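Local coordinates for flavodoxin (Methanosarcina acetivorans C2A, PDB 5WID), which probably serves as an electron-transfer protein, carrying its redox centre as a bound flavin mononucleotide in a flavodoxin fold, at residues A[56-60]-A[61-65]; A[65-68]-A[69-73]; A[96-99]-A[100-104]; A[126-129]-A[130-133]. One frame throughout, in Å; residues are numbered along the deposited sequence. Where two conformers were deposited one is given.

All four contacts are local and follow one another along the chain, so none nests in or crosses another. Contact 1 closes the tight turn of the hairpin of strands 50-58 and 61-62, beside the flavin, and runs into helix 64-76, where contact 2 takes over at the shared Pro65. After strand 83-90, contact 3 occupies the start of helix 96-106. Its Ala96 N meets Thr57 OG1 of contact 1, and its Lys103 forms a salt bridge with Asp71 of contact 2, tying hairpin and two helices together. Contact 4, on the last helix, 124-143, touches none of the others and packs with helix 13-27 on the other side of the sheet.

Contact 1 of 4, residues A[56-60]-A[61-65]; sequences STFYY and KMLLP. With FMN (flavin mononucleotide), chain D.
Phe58 O is held by two donors: Lys61 N, 3.2 Å away and standing well above the carbonyl plane, and a water at 2.7 Å. In the return bond Phe58 N gives its hydrogen to Lys61 O at 3.0 Å. This pair closes a two-residue beta hairpin over a type I' turn, whose corners, Tyr59 and Tyr60, both take positive phi. The turn offers a backbone N-H to the flavin: Tyr60 N donates to FMN O4 at 3.0 Å, and that oxygen also lies over a face of the Tyr60 ring. The Tyr59 ring has FMN C6 over one of its faces.

The Phe58 ring is held between the flavin and Leu63. One face lies against FMN C7 and C8, Leu63 CD2 lies over the opposite face, and Leu63 CD1 comes within 3.5 Å of Phe58 CD1; a flat apolar ring suits such a slot. Were an alanine placed here, Leu63 and the flavin's methylated ring would probably be left facing each other across a gap. Ser56 supplies a small hydroxyl for the phosphate, with OG 2.7 Å from FMN O2P, and Thr57 OG1 bonds instead to Ala96 N. Lys61 bends at its second torsion (-52°), folding its chain along the Tyr60 carbonyl; one water joins Lys61 NZ and Tyr60 O. The chemistry is divided between the two ends of the cofactor: a hydroxyl for the phosphate, and aromatic rings with a backbone N-H for the flavin, a donor that may polarise O4 and influence the redox potential.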
loop_
_atom_site.group_PDB
_atom_site.type_symbol
_atom_site.label_atom_id
_atom_site.label_comp_id
_atom_site.label_asym_id
_atom_site.label_seq_id
_atom_site.Cartn_x
_atom_site.Cartn_y
_atom_site.Cartn_z
ATOM N N SER A 56 -9.748 2.129 0.706
ATOM C CA SER A 56 -10.957 1.923 -0.066
ATOM C C SER A 56 -11.351 3.228 -0.756
ATOM O O SER A 56 -10.752 4.287 -0.532
ATOM C CB SER A 56 -12.087 1.395 0.825
ATOM O OG SER A 56 -12.199 2.177 2.010
ATOM N N THR A 57 -12.337 3.135 -1.647
ATOM C CA THR A 57 -12.843 4.278 -2.396
ATOM C C THR A 57 -14.191 4.668 -1.802
ATOM O O THR A 57 -15.108 3.844 -1.751
ATOM C CB THR A 57 -13.003 3.948 -3.885
ATOM O OG1 THR A 57 -11.742 3.570 -4.461
ATOM C CG2 THR A 57 -13.585 5.147 -4.649
ATOM N N PHE A 58 -14.302 5.906 -1.329
ATOM C CA PHE A 58 -15.576 6.472 -0.891
ATOM C C PHE A 58 -15.831 7.726 -1.707
ATOM O O PHE A 58 -14.997 8.637 -1.709
ATOM C CB PHE A 58 -15.560 6.827 0.600
ATOM C CG PHE A 58 -16.020 5.721 1.506
ATOM C CD1 PHE A 58 -15.462 4.451 1.430
ATOM C CD2 PHE A 58 -16.998 5.962 2.454
ATOM C CE1 PHE A 58 -15.888 3.437 2.290
ATOM C CE2 PHE A 58 -17.427 4.961 3.314
ATOM C CZ PHE A 58 -16.873 3.700 3.239
ATOM N N TYR A 59 -16.979 7.777 -2.379
ATOM C CA TYR A 59 -17.357 8.917 -3.215
ATOM C C TYR A 59 -16.177 9.373 -4.075
ATOM O O TYR A 59 -15.770 10.538 -4.065
ATOM C CB TYR A 59 -17.922 10.055 -2.356
ATOM C CG TYR A 59 -19.131 9.586 -1.602
ATOM C CD1 TYR A 59 -20.312 9.297 -2.280
ATOM C CD2 TYR A 59 -19.086 9.358 -0.229
ATOM C CE1 TYR A 59 -21.424 8.822 -1.611
ATOM C CE2 TYR A 59 -20.212 8.887 0.453
ATOM C CZ TYR A 59 -21.369 8.617 -0.249
ATOM O OH TYR A 59 -22.494 8.134 0.391
ATOM N N TYR A 60 -15.644 8.410 -4.839
ATOM C CA TYR A 60 -14.710 8.599 -5.952
ATOM C C TYR A 60 -13.319 9.035 -5.513
ATOM O O TYR A 60 -12.521 9.453 -6.359
ATOM C CB TYR A 60 -15.283 9.585 -6.987
ATOM C CG TYR A 60 -16.762 9.348 -7.139
ATOM C CD1 TYR A 60 -17.225 8.155 -7.673
ATOM C CD2 TYR A 60 -17.691 10.266 -6.666
ATOM C CE1 TYR A 60 -18.568 7.896 -7.768
ATOM C CE2 TYR A 60 -19.041 10.014 -6.749
ATOM C CZ TYR A 60 -19.471 8.827 -7.307
ATOM O OH TYR A 60 -20.807 8.556 -7.407
ATOM N N LYS A 61 -12.995 8.917 -4.224
ATOM C CA LYS A 61 -11.741 9.412 -3.670
ATOM C C LYS A 61 -11.212 8.406 -2.655
ATOM O O LYS A 61 -11.946 7.545 -2.174
ATOM C CB LYS A 61 -11.933 10.771 -2.968
ATOM C CG LYS A 61 -12.278 11.942 -3.890
ATOM C CD LYS A 61 -11.277 12.040 -5.038
ATOM C CE LYS A 61 -11.601 13.192 -5.989
ATOM N NZ LYS A 61 -10.523 13.376 -7.005
ATOM N N MET A 62 -9.928 8.517 -2.318
ATOM C CA MET A 62 -9.491 7.900 -1.070
ATOM C C MET A 62 -10.107 8.681 0.084
ATOM O O MET A 62 -10.454 9.862 -0.056
ATOM C CB MET A 62 -7.960 7.880 -0.963
ATOM C CG MET A 62 -7.335 9.211 -0.536
ATOM S SD MET A 62 -5.536 9.187 -0.750
ATOM C CE MET A 62 -5.388 9.369 -2.521
ATOM N N LEU A 63 -10.295 8.022 1.223
ATOM C CA LEU A 63 -10.933 8.745 2.319
ATOM C C LEU A 63 -10.016 9.857 2.825
ATOM O O LEU A 63 -8.788 9.775 2.718
ATOM C CB LEU A 63 -11.313 7.798 3.456
ATOM C CG LEU A 63 -12.614 7.010 3.223
ATOM C CD1 LEU A 63 -12.347 5.804 2.313
ATOM C CD2 LEU A 63 -13.221 6.549 4.541
ATOM N N LEU A 64 -10.630 10.920 3.344
ATOM C CA LEU A 64 -9.875 12.106 3.747
ATOM C C LEU A 64 -8.735 11.831 4.733
ATOM O O LEU A 64 -7.658 12.429 4.560
ATOM C CB LEU A 64 -10.846 13.155 4.311
ATOM C CG LEU A 64 -10.237 14.487 4.758
ATOM C CD1 LEU A 64 -9.466 15.138 3.608
ATOM C CD2 LEU A 64 -11.320 15.426 5.277
ATOM N N PRO A 65 -8.878 10.981 5.760
ATOM C CA PRO A 65 -7.713 10.713 6.618
ATOM C C PRO A 65 -6.526 10.159 5.853
ATOM O O PRO A 65 -5.383 10.484 6.193
ATOM C CB PRO A 65 -8.249 9.699 7.639
ATOM C CG PRO A 65 -9.729 10.038 7.724
ATOM C CD PRO A 65 -10.091 10.321 6.284
HETATM N N1 FMN D . -16.837 2.239 -4.069
HETATM C C2 FMN D . -16.433 2.832 -5.241
HETATM O O2 FMN D . -15.835 2.162 -6.088
HETATM N N3 FMN D . -16.696 4.172 -5.472
HETATM C C4 FMN D . -17.345 4.937 -4.537
HETATM O O4 FMN D . -17.548 6.135 -4.783
HETATM C C4A FMN D . -17.767 4.331 -3.350
HETATM N N5 FMN D . -18.441 5.056 -2.390
HETATM C C5A FMN D . -18.854 4.446 -1.222
HETATM C C6 FMN D . -19.542 5.201 -0.274
HETATM C C7 FMN D . -19.961 4.606 0.906
HETATM C C7M FMN D . -20.700 5.444 1.918
HETATM C C8 FMN D . -19.711 3.256 1.138
HETATM C C8M FMN D . -20.168 2.601 2.412
HETATM C C9 FMN D . -19.025 2.493 0.186
HETATM C C9A FMN D . -18.599 3.095 -0.993
HETATM N N10 FMN D . -17.913 2.362 -1.948
HETATM C C10 FMN D . -17.510 2.975 -3.121
HETATM C "C1'" FMN D . -17.643 0.906 -1.745
HETATM C "C2'" FMN D . -16.414 0.610 -0.886
HETATM O "O2'" FMN D . -15.215 1.103 -1.460
HETATM C "C3'" FMN D . -16.329 -0.909 -0.770
HETATM O "O3'" FMN D . -17.414 -1.365 0.019
HETATM C "C4'" FMN D . -15.005 -1.422 -0.197
HETATM O "O4'" FMN D . -15.024 -2.833 -0.294
HETATM C "C5'" FMN D . -14.761 -1.001 1.254
HETATM O "O5'" FMN D . -13.468 -1.461 1.612
HETATM P P FMN D . -12.922 -1.265 3.110
HETATM O O1P FMN D . -11.433 -1.503 3.055
HETATM O O2P FMN D . -13.212 0.159 3.538
HETATM O O3P FMN D . -13.612 -2.263 3.998
HETATM O O HOH W 1 -13.783 10.012 0.221
HETATM O O HOH W 2 -11.787 11.200 -8.333
#

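Contact 2 of 4, residues A[65-68]-A[69-73]; sequences PMEK and FMDET
Phe69 lies in the second turn of helix 64-76, its N-H bonded to Pro65 O at 2.9 Å; the helix leads from the hairpin toward strand 83-90 of the flavodoxin-like alpha/beta fold and widens into a pi-type turn over 69-73. Its side chain runs beside that of Met66, three residues back, and points the same way, both placing CG anti to the backbone N (chi1 169° and 177°). The sulfur approaches the ring obliquely in a Met-aromatic contact, Met66 SD lying 3.6 Å from Phe69 CD2. Pliable methionine and flat phenylalanine together suit the side of the helix that packs on strand 2-8, where they meet Leu8 and Val6.

Met70 bonds its N-H to Met66 O and passes obliquely across Met66, with Met70 CG 3.9 Å from Met66 SD; farther out it meets Ile100 and Met104 of the neighbouring helix. At Asp71 the surface begins. Its OD2 lies 4.0 Å from Glu67 OE2, a like-charged pair whose carboxylates are turned 80° apart. A water donates to both oxygens and would probably ease the repulsion, while Lys103 takes Asp71 OD1 in a salt bridge.

Glu72, one turn after Lys68, adds an opposite charge. The lysine chain stays extended until its last torsion, where it bends to bring Lys68 NZ to the syn lone pair of Glu72 OE2 at 2.7 Å, with Lys68 CG resting 3.3 Å from the same oxygen.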
loop_
_atom_site.group_PDB
_atom_site.type_symbol
_atom_site.label_atom_id
_atom_site.label_comp_id
_atom_site.label_asym_id
_atom_site.label_seq_id
_atom_site.Cartn_x
_atom_site.Cartn_y
_atom_site.Cartn_z
ATOM N N PRO A 65 -8.878 10.981 5.760
ATOM C CA PRO A 65 -7.713 10.713 6.618
ATOM C C PRO A 65 -6.526 10.159 5.853
ATOM O O PRO A 65 -5.383 10.484 6.193
ATOM C CB PRO A 65 -8.249 9.699 7.639
ATOM C CG PRO A 65 -9.729 10.038 7.724
ATOM C CD PRO A 65 -10.091 10.321 6.284
ATOM N N MET A 66 -6.756 9.349 4.816
ATOM C CA MET A 66 -5.631 8.841 4.035
ATOM C C MET A 66 -5.052 9.926 3.132
ATOM O O MET A 66 -3.830 9.975 2.910
ATOM C CB MET A 66 -6.053 7.619 3.210
ATOM C CG MET A 66 -4.931 7.071 2.300
ATOM S SD MET A 66 -3.459 6.611 3.228
ATOM C CE MET A 66 -3.924 4.996 3.837
ATOM N N GLU A 67 -5.904 10.794 2.583
ATOM C CA GLU A 67 -5.377 11.888 1.774
ATOM C C GLU A 67 -4.454 12.766 2.604
ATOM O O GLU A 67 -3.368 13.155 2.152
ATOM C CB GLU A 67 -6.523 12.707 1.180
ATOM C CG GLU A 67 -6.069 13.676 0.112
ATOM C CD GLU A 67 -7.200 14.529 -0.429
ATOM O OE1 GLU A 67 -8.379 14.231 -0.129
ATOM O OE2 GLU A 67 -6.905 15.498 -1.160
ATOM N N LYS A 68 -4.864 13.067 3.839
ATOM C CA LYS A 68 -4.036 13.855 4.748
ATOM C C LYS A 68 -2.759 13.104 5.108
ATOM O O LYS A 68 -1.662 13.677 5.089
ATOM C CB LYS A 68 -4.854 14.198 5.994
ATOM C CG LYS A 68 -4.095 14.933 7.082
ATOM C CD LYS A 68 -5.019 15.273 8.247
ATOM C CE LYS A 68 -4.568 16.541 8.954
ATOM N NZ LYS A 68 -4.731 17.745 8.089
ATOM N N PHE A 69 -2.880 11.811 5.425
ATOM C CA PHE A 69 -1.699 11.002 5.714
ATOM C C PHE A 69 -0.683 11.077 4.581
ATOM O O PHE A 69 0.519 11.238 4.818
ATOM C CB PHE A 69 -2.094 9.542 5.954
ATOM C CG PHE A 69 -0.911 8.615 5.993
ATOM C CD1 PHE A 69 -0.163 8.489 7.154
ATOM C CD2 PHE A 69 -0.518 7.915 4.864
ATOM C CE1 PHE A 69 0.949 7.655 7.193
ATOM C CE2 PHE A 69 0.586 7.080 4.900
ATOM C CZ PHE A 69 1.317 6.954 6.080
ATOM N N MET A 70 -1.154 10.958 3.333
ATOM C CA MET A 70 -0.252 10.994 2.185
ATOM C C MET A 70 0.337 12.383 1.971
ATOM O O MET A 70 1.543 12.524 1.719
ATOM C CB MET A 70 -0.991 10.540 0.933
ATOM C CG MET A 70 -1.399 9.070 1.017
ATOM S SD MET A 70 -1.789 8.431 -0.606
ATOM C CE MET A 70 -0.138 8.300 -1.342
ATOM N N ASP A 71 -0.502 13.421 2.049
ATOM C CA ASP A 71 -0.046 14.769 1.721
ATOM C C ASP A 71 0.865 15.342 2.795
ATOM O O ASP A 71 1.696 16.209 2.505
ATOM C CB ASP A 71 -1.245 15.699 1.534
ATOM C CG ASP A 71 -2.003 15.427 0.254
ATOM O OD1 ASP A 71 -1.479 14.725 -0.633
ATOM O OD2 ASP A 71 -3.139 15.918 0.142
ATOM N N GLU A 72 0.690 14.912 4.042
ATOM C CA GLU A 72 1.471 15.434 5.154
ATOM C C GLU A 72 2.545 14.447 5.593
ATOM O O GLU A 72 3.740 14.716 5.437
ATOM C CB GLU A 72 0.532 15.797 6.313
ATOM C CG GLU A 72 -0.423 16.921 5.945
ATOM C CD GLU A 72 -1.489 17.161 6.989
ATOM O OE1 GLU A 72 -1.327 16.692 8.134
ATOM O OE2 GLU A 72 -2.496 17.820 6.652
ATOM N N THR A 73 2.139 13.280 6.091
ATOM C CA THR A 73 3.092 12.368 6.721
ATOM C C THR A 73 3.990 11.686 5.695
ATOM O O THR A 73 5.210 11.624 5.878
ATOM C CB THR A 73 2.351 11.326 7.557
ATOM O OG1 THR A 73 1.507 11.999 8.497
ATOM C CG2 THR A 73 3.338 10.466 8.329
HETATM O O HOH W 3 -4.644 16.733 -1.933
#

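Contact 3 of 4, residues A[96-99]-A[100-104]; sequences APIL and IAEKM
Ile100 N reaches back to Ala96 O at 2.9 Å, almost straight onto the carbonyl, and this is the first of four successive alpha-helical bonds. Ala101, Glu102 and Lys103 repeat it with Pro97 O, Ile98 O and Leu99 O, each at 3.0 Å. Pro97 can stand here because the first turn of a helix asks for no backbone N-H from it; the buried Ala96 before it packs its single methyl on Met62.

Apolar side chains also lean on these carbonyls. Ile100, with CG1 turned beside its own backbone N (chi1 -69°), sets Ile100 CG1 3.2 Å from Ala96 O, and Ala101 CB lies 3.6 Å from Pro97 O. Both belong to the buried side of helix 96-106, the helical link of the beta-alpha-beta unit between strands 83-90 and 110-119: Ile100 meets Val53 and Ala101 meets Val115, where a small alanine would suit a close approach to the sheet.

Mixed contacts of methyl and carboxylate mark the outer side. Glu102, extended beyond CG, crosses both Ile98 and Leu99, bringing Glu102 OE2 3.5 Å from Ile98 CG2 and Glu102 OE1 3.8 Å from Leu99 CD2. Lys103 rests its CB 3.6 Å from Leu99 O and lays its chain on Met62.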
loop_
_atom_site.group_PDB
_atom_site.type_symbol
_atom_site.label_atom_id
_atom_site.label_comp_id
_atom_site.label_asym_id
_atom_site.label_seq_id
_atom_site.Cartn_x
_atom_site.Cartn_y
_atom_site.Cartn_z
ATOM N N ALA A 96 -9.587 5.160 -5.804
ATOM C CA ALA A 96 -8.623 5.465 -4.744
ATOM C C ALA A 96 -7.233 4.904 -5.015
ATOM O O ALA A 96 -6.250 5.651 -4.849
ATOM C CB ALA A 96 -9.155 5.003 -3.377
ATOM N N PRO A 97 -7.057 3.636 -5.410
ATOM C CA PRO A 97 -5.680 3.153 -5.621
ATOM C C PRO A 97 -4.992 3.844 -6.782
ATOM O O PRO A 97 -3.762 4.003 -6.742
ATOM C CB PRO A 97 -5.865 1.642 -5.863
ATOM C CG PRO A 97 -7.180 1.324 -5.174
ATOM C CD PRO A 97 -8.027 2.535 -5.521
ATOM N N ILE A 98 -5.749 4.274 -7.801
ATOM C CA ILE A 98 -5.168 5.045 -8.899
ATOM C C ILE A 98 -4.642 6.372 -8.379
ATOM O O ILE A 98 -3.532 6.804 -8.717
ATOM C CB ILE A 98 -6.210 5.287 -10.009
ATOM C CG1 ILE A 98 -7.016 4.026 -10.293
ATOM C CG2 ILE A 98 -5.532 5.841 -11.265
ATOM C CD1 ILE A 98 -6.191 2.918 -10.778
ATOM N N LEU A 99 -5.462 7.051 -7.568
ATOM C CA LEU A 99 -5.079 8.343 -7.008
ATOM C C LEU A 99 -3.892 8.216 -6.066
ATOM O O LEU A 99 -3.028 9.098 -6.025
ATOM C CB LEU A 99 -6.278 8.955 -6.285
ATOM C CG LEU A 99 -7.415 9.245 -7.262
ATOM C CD1 LEU A 99 -8.689 9.623 -6.495
ATOM C CD2 LEU A 99 -7.014 10.358 -8.242
ATOM N N ILE A 100 -3.843 7.135 -5.288
ATOM C CA ILE A 100 -2.693 6.889 -4.421
ATOM C C ILE A 100 -1.427 6.757 -5.256
ATOM O O ILE A 100 -0.399 7.374 -4.960
ATOM C CB ILE A 100 -2.934 5.631 -3.564
ATOM C CG1 ILE A 100 -4.042 5.910 -2.541
ATOM C CG2 ILE A 100 -1.619 5.170 -2.905
ATOM C CD1 ILE A 100 -4.463 4.668 -1.779
ATOM N N ALA A 101 -1.482 5.932 -6.305
ATOM C CA ALA A 101 -0.322 5.755 -7.175
ATOM C C ALA A 101 0.132 7.077 -7.777
ATOM O O ALA A 101 1.335 7.360 -7.836
ATOM C CB ALA A 101 -0.650 4.758 -8.285
ATOM N N GLU A 102 -0.816 7.895 -8.251
ATOM C CA GLU A 102 -0.451 9.178 -8.844
ATOM C C GLU A 102 0.234 10.082 -7.824
ATOM O O GLU A 102 1.238 10.733 -8.137
ATOM C CB GLU A 102 -1.695 9.849 -9.435
ATOM C CG GLU A 102 -2.074 9.295 -10.798
ATOM C CD GLU A 102 -3.502 9.622 -11.215
ATOM O OE1 GLU A 102 -4.085 10.585 -10.669
ATOM O OE2 GLU A 102 -4.035 8.914 -12.101
ATOM N N LYS A 103 -0.289 10.125 -6.594
ATOM C CA LYS A 103 0.353 10.900 -5.535
ATOM C C LYS A 103 1.771 10.417 -5.278
ATOM O O LYS A 103 2.691 11.228 -5.137
ATOM C CB LYS A 103 -0.451 10.794 -4.246
ATOM C CG LYS A 103 -1.364 11.943 -3.955
ATOM C CD LYS A 103 -1.864 11.844 -2.515
ATOM C CE LYS A 103 -3.212 12.514 -2.391
ATOM N NZ LYS A 103 -3.092 13.934 -2.753
ATOM N N MET A 104 1.962 9.094 -5.204
ATOM C CA MET A 104 3.299 8.556 -4.963
ATOM C C MET A 104 4.271 8.964 -6.063
ATOM O O MET A 104 5.420 9.327 -5.780
ATOM C CB MET A 104 3.245 7.037 -4.853
ATOM C CG MET A 104 2.515 6.556 -3.622
ATOM S SD MET A 104 2.474 4.751 -3.644
ATOM C CE MET A 104 2.675 4.413 -1.912
#

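Contact 4 of 4, residues A[126-129]-A[130-133]; sequences DLQE and CKRL
Cys130 sits one turn after Asp126, its N-H bonded to Asp126 O at 3.1 Å. With SG beside its own backbone N (chi1 -65°), the thiol tips back along the helix, placing Cys130 SG 3.5 Å from that same carbonyl oxygen. A small, weakly polar side chain fits this buried spot, where Met17 and Ala20 of helix 13-27 and Leu116 of strand 110-119 close in. Asp126 likewise sends its carboxylate back toward the start of the helix, where OD2 accepts the N-H of Thr123.

Helix 124-143 is the last of the flavodoxin-like fold and packs with helix 13-27 against one side of the central sheet. Leu127 leans on Ala20 of helix 13-27, while the buried Leu133 meets strand 110-119. Leu133 has CG anti to its N, which carries the side chain off the helix to Pro114 and Leu116.

Gln128 and Lys131 form the outer pair, running side by side in the same direction. Lys131 is extended throughout, whereas Gln128 folds at its second torsion (-57°) in one of its two conformers; in that one a water donates to Gln128 OE1 at 2.9 Å and accepts from Lys131 NZ at 2.9 Å, a bridge that the other conformer may not keep. The direct approach is loose, Gln128 OE1 lying 4.1 Å from Lys131 CD.

Arg132 leaves the helix with CB 3.5 Å from Glu129 O. Its chain then turns at two successive torsions, the first of them well off a staggered value at 32°, and directs the guanidinium group onward, where NH1 joins Asp136 in a salt bridge.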
loop_
_atom_site.group_PDB
_atom_site.type_symbol
_atom_site.label_atom_id
_atom_site.label_comp_id
_atom_site.label_asym_id
_atom_site.label_seq_id
_atom_site.Cartn_x
_atom_site.Cartn_y
_atom_site.Cartn_z
ATOM N N ASP A 126 -8.510 -13.725 -4.787
ATOM C CA ASP A 126 -8.123 -12.314 -4.688
ATOM C C ASP A 126 -6.961 -12.122 -3.724
ATOM O O ASP A 126 -6.054 -11.321 -3.982
ATOM C CB ASP A 126 -9.295 -11.453 -4.206
ATOM C CG ASP A 126 -10.428 -11.352 -5.208
ATOM O OD1 ASP A 126 -10.185 -11.447 -6.432
ATOM O OD2 ASP A 126 -11.573 -11.147 -4.741
ATOM N N LEU A 127 -6.991 -12.814 -2.582
ATOM C CA LEU A 127 -5.912 -12.661 -1.619
ATOM C C LEU A 127 -4.607 -13.243 -2.156
ATOM O O LEU A 127 -3.530 -12.789 -1.766
ATOM C CB LEU A 127 -6.302 -13.306 -0.289
ATOM C CG LEU A 127 -7.451 -12.567 0.416
ATOM C CD1 LEU A 127 -8.015 -13.387 1.579
ATOM C CD2 LEU A 127 -7.006 -11.182 0.886
ATOM N N GLN A 128 -4.681 -14.237 -3.042
ATOM C CA GLN A 128 -3.470 -14.718 -3.705
ATOM C C GLN A 128 -2.889 -13.644 -4.621
ATOM O O GLN A 128 -1.664 -13.505 -4.723
ATOM C CB GLN A 128 -3.768 -16.001 -4.487
ATOM C CG GLN A 128 -3.974 -17.237 -3.613
ATOM C CD GLN A 128 -2.781 -17.520 -2.704
ATOM O OE1 GLN A 128 -1.637 -17.583 -3.159
ATOM N NE2 GLN A 128 -3.048 -17.692 -1.413
ATOM N N GLU A 129 -3.747 -12.865 -5.293
ATOM C CA GLU A 129 -3.241 -11.714 -6.046
ATOM C C GLU A 129 -2.480 -10.767 -5.134
ATOM O O GLU A 129 -1.423 -10.245 -5.509
ATOM C CB GLU A 129 -4.377 -10.933 -6.716
ATOM C CG GLU A 129 -5.295 -11.747 -7.567
ATOM C CD GLU A 129 -4.756 -11.960 -8.960
ATOM O OE1 GLU A 129 -3.661 -11.429 -9.276
ATOM O OE2 GLU A 129 -5.438 -12.660 -9.733
ATOM N N CYS A 130 -3.037 -10.502 -3.948
ATOM C CA CYS A 130 -2.390 -9.628 -2.979
ATOM C C CYS A 130 -1.048 -10.195 -2.545
ATOM O O CYS A 130 -0.044 -9.475 -2.490
ATOM C CB CYS A 130 -3.307 -9.432 -1.768
ATOM S SG CYS A 130 -4.838 -8.539 -2.184
ATOM N N LYS A 131 -1.014 -11.491 -2.223
ATOM C CA LYS A 131 0.247 -12.136 -1.860
ATOM C C LYS A 131 1.295 -11.985 -2.961
ATOM O O LYS A 131 2.477 -11.750 -2.675
ATOM C CB LYS A 131 0.007 -13.614 -1.544
ATOM C CG LYS A 131 1.249 -14.311 -0.997
ATOM C CD LYS A 131 0.969 -15.754 -0.591
ATOM C CE LYS A 131 2.250 -16.432 -0.112
ATOM N NZ LYS A 131 1.987 -17.845 0.276
ATOM N N ARG A 132 0.883 -12.137 -4.222
ATOM C CA ARG A 132 1.802 -11.978 -5.350
ATOM C C ARG A 132 2.358 -10.557 -5.417
ATOM O O ARG A 132 3.547 -10.367 -5.680
ATOM C CB ARG A 132 1.078 -12.356 -6.650
ATOM C CG ARG A 132 1.803 -12.119 -7.989
ATOM C CD ARG A 132 3.311 -12.260 -7.936
ATOM N NE ARG A 132 3.729 -13.630 -7.780
ATOM C CZ ARG A 132 4.997 -14.021 -7.809
ATOM N NH1 ARG A 132 5.980 -13.141 -7.931
ATOM N NH2 ARG A 132 5.275 -15.296 -7.669
ATOM N N LEU A 133 1.520 -9.541 -5.189
ATOM C CA LEU A 133 2.053 -8.179 -5.130
ATOM C C LEU A 133 3.116 -8.061 -4.041
ATOM O O LEU A 133 4.159 -7.430 -4.250
ATOM C CB LEU A 133 0.920 -7.162 -4.911
ATOM C CG LEU A 133 1.388 -5.714 -4.704
ATOM C CD1 LEU A 133 2.179 -5.185 -5.914
ATOM C CD2 LEU A 133 0.186 -4.811 -4.419
HETATM O O HOH W 4 0.386 -19.082 -1.755
#